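PDB 7JVH: glycoside Hydrolase Family 43_12 from Metagenome, which probably hydrolyses glycosidic bonds in plant cell-wall polysaccharides such as xylan or arabinoxylan, as other members of glycoside hydrolase family 43 do. Local coordinates for residues I41-P55 / S358-K370. Sequence-based numbering, arbitrary orientation.
Sequences IYAKNPLKPNEFYSP and SIKQKMPKGVENK
With its CG wedged between the backbone N and the carbonyl carbon (chi1 76°), F52 brings its ring against Q361 of the neighbouring strand and M363 just beyond it; I359, with CG1 anti to the backbone N (chi1 -155°), directs that branch toward Y42, and CD1 beyond it rests against Y42 and P55. F52 CE1 sits 3.2 Å from Q361 CB, the Q361 amide stands steeply to the ring, and the carbonyl O of K362 meets the ring edge near its plane. M363, a selenomethionine, sets CG 3.6 Å from F52 CD1, and I95 from a nearby loop touches both side chains. Cutting F52 back to an alanine would probably open a gap beside Q361 CB and M363 CG and take from I95 its aromatic neighbour. The backbones beneath pair as a short two-stranded antiparallel sheet, 51-53 against 360-362, which ties the chain just before the five-bladed β-propeller of the GH43 family to the segment that leaves it. F52 and Q361 form the hydrogen-bonded pair, joined by both N-H...O bonds; S54 N to I359 O (2.9 Å) and M363 N to N50 O continue the pairing at the two ends. From further along, N369 reaches in with ND2, its bond to E51 O (3.0 Å) lying on a lone pair in the carbonyl plane, while T371 takes its OD1. On the other face, the Y53 ring is sandwiched by L47 CD2 and Y42 CD1, with the carbonyl O of I359 at its edge. I359 CG1 packs 3.5 Å from Y42 CE1, and I41 CG1 closes on I359 CB. K360 runs past N45 CB, bends at chi3 and brings NZ to 3.5 Å from E51 OE2 in a long salt bridge, the placing of the carboxylate being less certain.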
ATOM      1  N   ILE A  41      -5.615  14.891 -14.146  1.00 53.41           N
ATOM      2  CA  ILE A  41      -4.214  14.988 -14.508  1.00 49.30           C
ATOM      3  C   ILE A  41      -3.851  14.146 -15.752  1.00 53.47           C
ATOM      4  O   ILE A  41      -3.045  14.567 -16.576  1.00 55.10           O
ATOM      5  CB  ILE A  41      -3.281  14.634 -13.312  1.00 36.64           C
ATOM      6  CG1 ILE A  41      -1.862  15.159 -13.540  1.00 36.95           C
ATOM      7  CG2 ILE A  41      -3.251  13.137 -13.063  1.00 36.17           C
ATOM      8  CD1 ILE A  41      -1.760  16.670 -13.437  1.00 37.36           C
ATOM      9  N   TYR A  42      -4.442  12.955 -15.860  1.00 47.71           N
ATOM     10  CA  TYR A  42      -4.158  12.024 -16.939  1.00 43.61           C
ATOM     11  C   TYR A  42      -4.885  12.456 -18.212  1.00 55.31           C
ATOM     12  O   TYR A  42      -4.322  12.352 -19.316  1.00 53.14           O
ATOM     13  CB  TYR A  42      -4.568  10.604 -16.563  1.00 47.11           C
ATOM     14  CG  TYR A  42      -3.898  10.104 -15.302  1.00 55.19           C
ATOM     15  CD1 TYR A  42      -2.522  10.009 -15.233  1.00 55.22           C
ATOM     16  CD2 TYR A  42      -4.641   9.722 -14.178  1.00 54.37           C
ATOM     17  CE1 TYR A  42      -1.896   9.555 -14.108  1.00 52.62           C
ATOM     18  CE2 TYR A  42      -4.016   9.262 -13.032  1.00 55.92           C
ATOM     19  CZ  TYR A  42      -2.643   9.182 -13.005  1.00 57.73           C
ATOM     20  OH  TYR A  42      -1.999   8.727 -11.881  1.00 54.14           O
ATOM     21  N   ALA A  43      -6.128  12.933 -18.049  1.00 48.06           N
ATOM     22  CA  ALA A  43      -6.945  13.436 -19.150  1.00 49.26           C
ATOM     23  C   ALA A  43      -6.335  14.683 -19.810  1.00 60.87           C
ATOM     24  O   ALA A  43      -6.422  14.851 -21.017  1.00 62.19           O
ATOM     25  CB  ALA A  43      -8.357  13.730 -18.647  1.00 53.74           C
ATOM     26  N   LYS A  44      -5.729  15.545 -18.989  1.00 49.17           N
ATOM     27  CA  LYS A  44      -5.074  16.773 -19.422  1.00 44.61           C
ATOM     28  C   LYS A  44      -3.636  16.597 -19.936  1.00 52.87           C
ATOM     29  O   LYS A  44      -3.102  17.513 -20.540  1.00 48.96           O
ATOM     30  CB  LYS A  44      -5.051  17.793 -18.289  1.00 40.57           C
ATOM     31  CG  LYS A  44      -6.425  18.278 -17.827  1.00 71.94           C
ATOM     32  CD  LYS A  44      -6.356  19.200 -16.618  1.00 70.32           C
ATOM     33  CE  LYS A  44      -5.175  20.166 -16.775  1.00 70.97           C
ATOM     34  NZ  LYS A  44      -5.357  21.413 -16.007  1.00 78.05           N
ATOM     35  N   ASN A  45      -3.042  15.425 -19.713  1.00 49.37           N
ATOM     36  CA  ASN A  45      -1.676  15.147 -20.129  1.00 60.74           C
ATOM     37  C   ASN A  45      -1.622  13.784 -20.806  1.00 60.43           C
ATOM     38  O   ASN A  45      -1.136  12.823 -20.215  1.00 49.31           O
ATOM     39  CB  ASN A  45      -0.732  15.151 -18.918  1.00 58.63           C
ATOM     40  CG  ASN A  45      -0.674  16.481 -18.209  1.00 62.82           C
ATOM     41  OD1 ASN A  45       0.227  17.286 -18.480  1.00 68.24           O
ATOM     42  ND2 ASN A  45      -1.604  16.708 -17.259  1.00 59.44           N
ATOM     43  N   PRO A  46      -2.160  13.643 -22.042  1.00 66.16           N
ATOM     44  CA  PRO A  46      -2.037  12.395 -22.792  1.00 65.64           C
ATOM     45  C   PRO A  46      -0.572  12.038 -23.070  1.00 64.64           C
ATOM     46  O   PRO A  46       0.276  12.935 -23.238  1.00 72.76           O
ATOM     47  CB  PRO A  46      -2.761  12.709 -24.119  1.00 55.10           C
ATOM     48  CG  PRO A  46      -2.853  14.195 -24.184  1.00 61.31           C
ATOM     49  CD  PRO A  46      -2.942  14.658 -22.762  1.00 60.99           C
ATOM     50  N   LEU A  47      -0.297  10.729 -23.127  1.00 57.43           N
ATOM     51  CA  LEU A  47       1.046  10.205 -23.327  1.00 69.98           C
ATOM     52  C   LEU A  47       1.504  10.308 -24.788  1.00 63.65           C
ATOM     53  O   LEU A  47       0.743  10.020 -25.705  1.00 64.52           O
ATOM     54  CB  LEU A  47       1.124   8.738 -22.879  1.00 59.29           C
ATOM     55  CG  LEU A  47       0.869   8.434 -21.394  1.00 65.66           C
ATOM     56  CD1 LEU A  47       0.624   6.951 -21.151  1.00 45.34           C
ATOM     57  CD2 LEU A  47       2.033   8.931 -20.557  1.00 75.54           C
ATOM     58  N   LYS A  48       2.763  10.718 -24.980  1.00 55.88           N
ATOM     59  CA  LYS A  48       3.477  10.515 -26.225  1.00 57.04           C
ATOM     60  C   LYS A  48       3.963   9.071 -26.265  1.00 61.79           C
ATOM     61  O   LYS A  48       4.071   8.432 -25.227  1.00 51.47           O
ATOM     62  CB  LYS A  48       4.664  11.477 -26.340  1.00 63.88           C
ATOM     63  CG  LYS A  48       4.258  12.910 -26.640  1.00 70.78           C
ATOM     64  CD  LYS A  48       5.439  13.854 -26.490  1.00 79.92           C
ATOM     65  CE  LYS A  48       5.037  15.285 -26.831  1.00 83.59           C
ATOM     66  NZ  LYS A  48       6.191  16.199 -26.566  1.00 86.65           N
ATOM     67  N   PRO A  49       4.299   8.518 -27.451  1.00 72.16           N
ATOM     68  CA  PRO A  49       4.664   7.102 -27.562  1.00 71.69           C
ATOM     69  C   PRO A  49       5.770   6.607 -26.624  1.00 69.44           C
ATOM     70  O   PRO A  49       5.794   5.410 -26.341  1.00 75.80           O
ATOM     71  CB  PRO A  49       5.133   6.979 -29.029  1.00 65.42           C
ATOM     72  CG  PRO A  49       4.442   8.093 -29.740  1.00 57.96           C
ATOM     73  CD  PRO A  49       4.341   9.220 -28.749  1.00 68.04           C
ATOM     74  N   ASN A  50       6.651   7.508 -26.197  1.00 57.58           N
ATOM     75  CA  ASN A  50       7.809   7.125 -25.356  1.00 70.31           C
ATOM     76  C   ASN A  50       7.633   7.613 -23.922  1.00 68.01           C
ATOM     77  O   ASN A  50       8.634   7.750 -23.231  1.00 77.72           O
ATOM     78  CB  ASN A  50       9.086   7.773 -25.878  1.00 72.17           C
ATOM     79  CG  ASN A  50       9.088   9.264 -25.653  1.00 68.13           C
ATOM     80  OD1 ASN A  50       8.107   9.929 -25.935  1.00 69.72           O
ATOM     81  ND2 ASN A  50      10.177   9.792 -25.135  1.00 66.72           N
ATOM     82  N   GLU A  51       6.404   7.827 -23.483  1.00 57.80           N
ATOM     83  CA  GLU A  51       6.210   8.354 -22.121  1.00 66.47           C
ATOM     84  C   GLU A  51       5.423   7.357 -21.274  1.00 71.33           C
ATOM     85  O   GLU A  51       4.876   6.417 -21.829  1.00 84.97           O
ATOM     86  CB  GLU A  51       5.484   9.690 -22.227  1.00 68.55           C
ATOM     87  CG  GLU A  51       6.367  10.813 -22.718  1.00 70.97           C
ATOM     88  CD  GLU A  51       5.607  12.087 -23.006  1.00 78.76           C
ATOM     89  OE1 GLU A  51       4.541  11.984 -23.608  1.00 85.52           O
ATOM     90  OE2 GLU A  51       6.078  13.160 -22.633  1.00 73.10           O
ATOM     91  N   PHE A  52       5.423   7.572 -19.964  1.00 61.34           N
ATOM     92  CA  PHE A  52       4.660   6.749 -18.994  1.00 49.12           C
ATOM     93  C   PHE A  52       4.276   7.638 -17.820  1.00 48.95           C
ATOM     94  O   PHE A  52       4.886   8.675 -17.633  1.00 46.42           O
ATOM     95  CB  PHE A  52       5.435   5.521 -18.525  1.00 40.76           C
ATOM     96  CG  PHE A  52       6.528   5.769 -17.519  1.00 62.28           C
ATOM     97  CD1 PHE A  52       7.712   6.371 -17.893  1.00 61.08           C
ATOM     98  CD2 PHE A  52       6.391   5.370 -16.204  1.00 56.30           C
ATOM     99  CE1 PHE A  52       8.728   6.565 -16.980  1.00 54.07           C
ATOM    100  CE2 PHE A  52       7.402   5.592 -15.290  1.00 55.22           C
ATOM    101  CZ  PHE A  52       8.568   6.191 -15.678  1.00 49.71           C
ATOM    102  N   TYR A  53       3.221   7.252 -17.118  1.00 48.62           N
ATOM    103  CA  TYR A  53       2.764   7.951 -15.925  1.00 51.40           C
ATOM    104  C   TYR A  53       3.477   7.422 -14.678  1.00 51.28           C
ATOM    105  O   TYR A  53       3.646   6.212 -14.524  1.00 42.76           O
ATOM    106  CB  TYR A  53       1.248   7.783 -15.778  1.00 48.73           C
ATOM    107  CG  TYR A  53       0.425   8.482 -16.857  1.00 47.02           C
ATOM    108  CD1 TYR A  53       0.591   9.839 -17.113  1.00 38.32           C
ATOM    109  CD2 TYR A  53      -0.543   7.797 -17.590  1.00 38.45           C
ATOM    110  CE1 TYR A  53      -0.170  10.489 -18.051  1.00 47.73           C
ATOM    111  CE2 TYR A  53      -1.310   8.442 -18.542  1.00 39.00           C
ATOM    112  CZ  TYR A  53      -1.115   9.789 -18.773  1.00 49.38           C
ATOM    113  OH  TYR A  53      -1.841  10.462 -19.722  1.00 45.97           O
ATOM    114  N   SER A  54       3.799   8.426 -13.870  1.00 49.27           N
ATOM    115  CA  SER A  54       4.390   8.359 -12.523  1.00 50.95           C
ATOM    116  C   SER A  54       3.518   9.174 -11.569  1.00 48.57           C
ATOM    117  O   SER A  54       3.440  10.379 -11.670  1.00 55.54           O
ATOM    118  CB  SER A  54       5.800   8.804 -12.490  1.00 63.43           C
ATOM    119  OG  SER A  54       6.370   8.492 -11.243  1.00 61.36           O
ATOM    120  N   PRO A  55       2.943   8.353 -10.468  1.00 48.19           N
ATOM    121  CA  PRO A  55       3.282   7.037  -9.912  1.00 48.13           C
ATOM    122  C   PRO A  55       2.955   5.802 -10.750  1.00 59.97           C
ATOM    123  O   PRO A  55       1.885   5.712 -11.353  1.00 57.12           O
ATOM    124  CB  PRO A  55       2.432   6.994  -8.643  1.00 51.10           C
ATOM    125  CG  PRO A  55       1.246   7.837  -8.945  1.00 43.80           C
ATOM    126  CD  PRO A  55       1.791   8.964  -9.786  1.00 51.33           C
ATOM    127  N   SER A 358       6.263  16.002 -12.338  1.00 43.93           N
ATOM    128  CA  SER A 358       5.175  15.946 -13.284  1.00 63.11           C
ATOM    129  C   SER A 358       4.787  14.495 -13.463  1.00 57.17           C
ATOM    130  O   SER A 358       5.584  13.577 -13.239  1.00 59.21           O
ATOM    131  CB  SER A 358       5.525  16.612 -14.613  1.00 63.03           C
ATOM    132  OG  SER A 358       6.720  16.083 -15.126  1.00 62.49           O
ATOM    133  N   ILE A 359       3.534  14.319 -13.880  1.00 53.76           N
ATOM    134  CA  ILE A 359       2.913  13.025 -14.108  1.00 48.70           C
ATOM    135  C   ILE A 359       3.583  12.187 -15.193  1.00 49.83           C
ATOM    136  O   ILE A 359       3.495  10.969 -15.159  1.00 57.93           O
ATOM    137  CB  ILE A 359       1.419  13.233 -14.393  1.00 37.27           C
ATOM    138  CG1 ILE A 359       0.632  11.984 -14.026  1.00 36.77           C
ATOM    139  CG2 ILE A 359       1.187  13.680 -15.821  1.00 38.95           C
ATOM    140  CD1 ILE A 359       0.545  11.710 -12.547  1.00 36.03           C
ATOM    141  N   LYS A 360       4.271  12.854 -16.131  1.00 50.72           N
ATOM    142  CA  LYS A 360       4.923  12.195 -17.269  1.00 56.15           C
ATOM    143  C   LYS A 360       6.415  12.159 -17.114  1.00 51.71           C
ATOM    144  O   LYS A 360       7.010  13.137 -16.734  1.00 63.29           O
ATOM    145  CB  LYS A 360       4.598  12.913 -18.559  1.00 57.87           C
ATOM    146  CG  LYS A 360       3.146  12.755 -18.960  1.00 60.25           C
ATOM    147  CD  LYS A 360       2.700  13.877 -19.877  1.00 59.42           C
ATOM    148  CE  LYS A 360       3.153  13.686 -21.297  1.00 68.82           C
ATOM    149  NZ  LYS A 360       3.163  14.974 -22.044  1.00 71.76           N
ATOM    150  N   GLN A 361       6.972  11.009 -17.463  1.00 56.62           N
ATOM    151  CA  GLN A 361       8.421  10.739 -17.445  1.00 59.15           C
ATOM    152  C   GLN A 361       8.739  10.031 -18.753  1.00 68.90           C
ATOM    153  O   GLN A 361       7.888   9.279 -19.224  1.00 65.96           O
ATOM    154  CB  GLN A 361       8.764   9.723 -16.359  1.00 65.77           C
ATOM    155  CG  GLN A 361       8.446  10.190 -14.954  1.00 77.24           C
ATOM    156  CD  GLN A 361       9.503  11.159 -14.521  1.00 71.14           C
ATOM    157  OE1 GLN A 361      10.676  10.916 -14.730  1.00 75.05           O
ATOM    158  NE2 GLN A 361       9.091  12.271 -13.944  1.00 65.57           N
ATOM    159  N   LYS A 362       9.923  10.261 -19.309  1.00 69.54           N
ATOM    160  CA  LYS A 362      10.270   9.528 -20.539  1.00 65.49           C
ATOM    161  C   LYS A 362      10.574   8.099 -20.113  1.00 59.72           C
ATOM    162  O   LYS A 362      11.163   7.943 -19.071  1.00 60.51           O
ATOM    163  CB  LYS A 362      11.468  10.210 -21.197  1.00 76.78           C
ATOM    164  CG  LYS A 362      11.476  11.723 -21.074  1.00 83.68           C
ATOM    165  CD  LYS A 362      12.736  12.381 -21.577  1.00 83.08           C
ATOM    166  CE  LYS A 362      13.522  13.099 -20.502  1.00 74.61           C
ATOM    167  NZ  LYS A 362      13.670  14.543 -20.782  1.00 68.21           N
HETATM  168  N   MSE A 363      10.192   7.103 -20.909  1.00 63.24           N
HETATM  169  CA  MSE A 363      10.495   5.686 -20.583  1.00 61.22           C
HETATM  170  C   MSE A 363      11.938   5.368 -20.992  1.00 61.45           C
HETATM  171  O   MSE A 363      12.561   6.157 -21.686  1.00 58.45           O
HETATM  172  CB  MSE A 363       9.612   4.735 -21.399  1.00 58.22           C
HETATM  173  CG  MSE A 363       8.125   4.853 -21.179  1.00 63.43           C
HETATM  174 SE   MSE A 363       7.140   3.455 -22.080  1.00 67.37          SE
HETATM  175  CE  MSE A 363       7.833   1.801 -21.501  1.00 87.34           C
ATOM    176  N   PRO A 364      12.518   4.235 -20.573  1.00 68.05           N
ATOM    177  CA  PRO A 364      13.847   3.860 -21.033  1.00 67.61           C
ATOM    178  C   PRO A 364      13.829   3.542 -22.537  1.00 79.89           C
ATOM    179  O   PRO A 364      12.851   3.044 -23.011  1.00 84.87           O
ATOM    180  CB  PRO A 364      14.138   2.580 -20.248  1.00 53.84           C
ATOM    181  CG  PRO A 364      13.243   2.677 -19.050  1.00 57.59           C
ATOM    182  CD  PRO A 364      11.991   3.340 -19.565  1.00 59.86           C
ATOM    183  N   LYS A 365      14.941   3.798 -23.229  1.00 77.99           N
ATOM    184  CA  LYS A 365      15.070   3.565 -24.692  1.00 75.82           C
ATOM    185  C   LYS A 365      14.612   2.155 -25.070  1.00 69.16           C
ATOM    186  O   LYS A 365      14.994   1.201 -24.402  1.00 64.83           O
ATOM    187  CB  LYS A 365      16.514   3.806 -25.141  1.00 85.05           C
ATOM    188  CG  LYS A 365      16.807   3.541 -26.613  1.00 95.97           C
ATOM    189  CD  LYS A 365      17.652   2.307 -26.864  1.00100.11           C
ATOM    190  CE  LYS A 365      17.026   1.329 -27.834  1.00 96.67           C
ATOM    191  NZ  LYS A 365      17.450  -0.062 -27.556  1.00 91.90           N
ATOM    192  N   GLY A 366      13.830   2.060 -26.140  1.00 69.77           N
ATOM    193  CA  GLY A 366      13.301   0.812 -26.666  1.00 68.68           C
ATOM    194  C   GLY A 366      12.018   0.301 -26.018  1.00 74.34           C
ATOM    195  O   GLY A 366      11.305  -0.480 -26.641  1.00 85.81           O
ATOM    196  N   VAL A 367      11.726   0.706 -24.780  1.00 66.84           N
ATOM    197  CA  VAL A 367      10.538   0.148 -24.066  1.00 75.18           C
ATOM    198  C   VAL A 367       9.240   0.829 -24.485  1.00 60.52           C
ATOM    199  O   VAL A 367       9.214   2.047 -24.546  1.00 69.41           O
ATOM    200  CB  VAL A 367      10.708   0.189 -22.539  1.00 77.04           C
ATOM    201  CG1 VAL A 367       9.869  -0.882 -21.875  1.00 71.46           C
ATOM    202  CG2 VAL A 367      12.157   0.024 -22.144  1.00 81.21           C
ATOM    203  N   GLU A 368       8.202   0.032 -24.726  1.00 57.78           N
ATOM    204  CA  GLU A 368       6.875   0.574 -25.103  1.00 66.73           C
ATOM    205  C   GLU A 368       5.913   0.401 -23.924  1.00 69.12           C
ATOM    206  O   GLU A 368       6.046  -0.568 -23.182  1.00 62.09           O
ATOM    207  CB  GLU A 368       6.339  -0.056 -26.389  1.00 61.93           C
ATOM    208  CG  GLU A 368       6.779  -1.487 -26.596  1.00 80.25           C
ATOM    209  CD  GLU A 368       6.498  -2.060 -27.974  1.00 93.91           C
ATOM    210  OE1 GLU A 368       5.525  -2.811 -28.102  1.00100.59           O
ATOM    211  OE2 GLU A 368       7.255  -1.754 -28.907  1.00 86.13           O
ATOM    212  N   ASN A 369       4.976   1.333 -23.802  1.00 52.52           N
ATOM    213  CA  ASN A 369       3.984   1.380 -22.706  1.00 53.84           C
ATOM    214  C   ASN A 369       2.866   0.363 -22.920  1.00 65.00           C
ATOM    215  O   ASN A 369       2.006   0.607 -23.751  1.00 73.60           O
ATOM    216  CB  ASN A 369       3.442   2.798 -22.605  1.00 55.98           C
ATOM    217  CG  ASN A 369       2.847   3.102 -21.258  1.00 54.85           C
ATOM    218  OD1 ASN A 369       2.084   2.312 -20.738  1.00 61.16           O
ATOM    219  ND2 ASN A 369       3.183   4.246 -20.706  1.00 57.65           N
ATOM    220  N   LYS A 370       2.887  -0.730 -22.165  1.00 65.56           N
ATOM    221  CA  LYS A 370       1.863  -1.760 -22.209  1.00 64.47           C
ATOM    222  C   LYS A 370       1.025  -1.782 -20.922  1.00 54.81           C
ATOM    223  O   LYS A 370       0.330  -2.753 -20.652  1.00 60.16           O
ATOM    224  CB  LYS A 370       2.513  -3.121 -22.481  1.00 65.51           C
ATOM    225  CG  LYS A 370       3.259  -3.162 -23.796  1.00 68.25           C
ATOM    226  CD  LYS A 370       3.884  -4.520 -24.101  1.00 82.83           C
ATOM    227  CE  LYS A 370       5.128  -4.796 -23.254  1.00 78.59           C
ATOM    228  NZ  LYS A 370       5.924  -5.922 -23.816  1.00 69.91           N
TER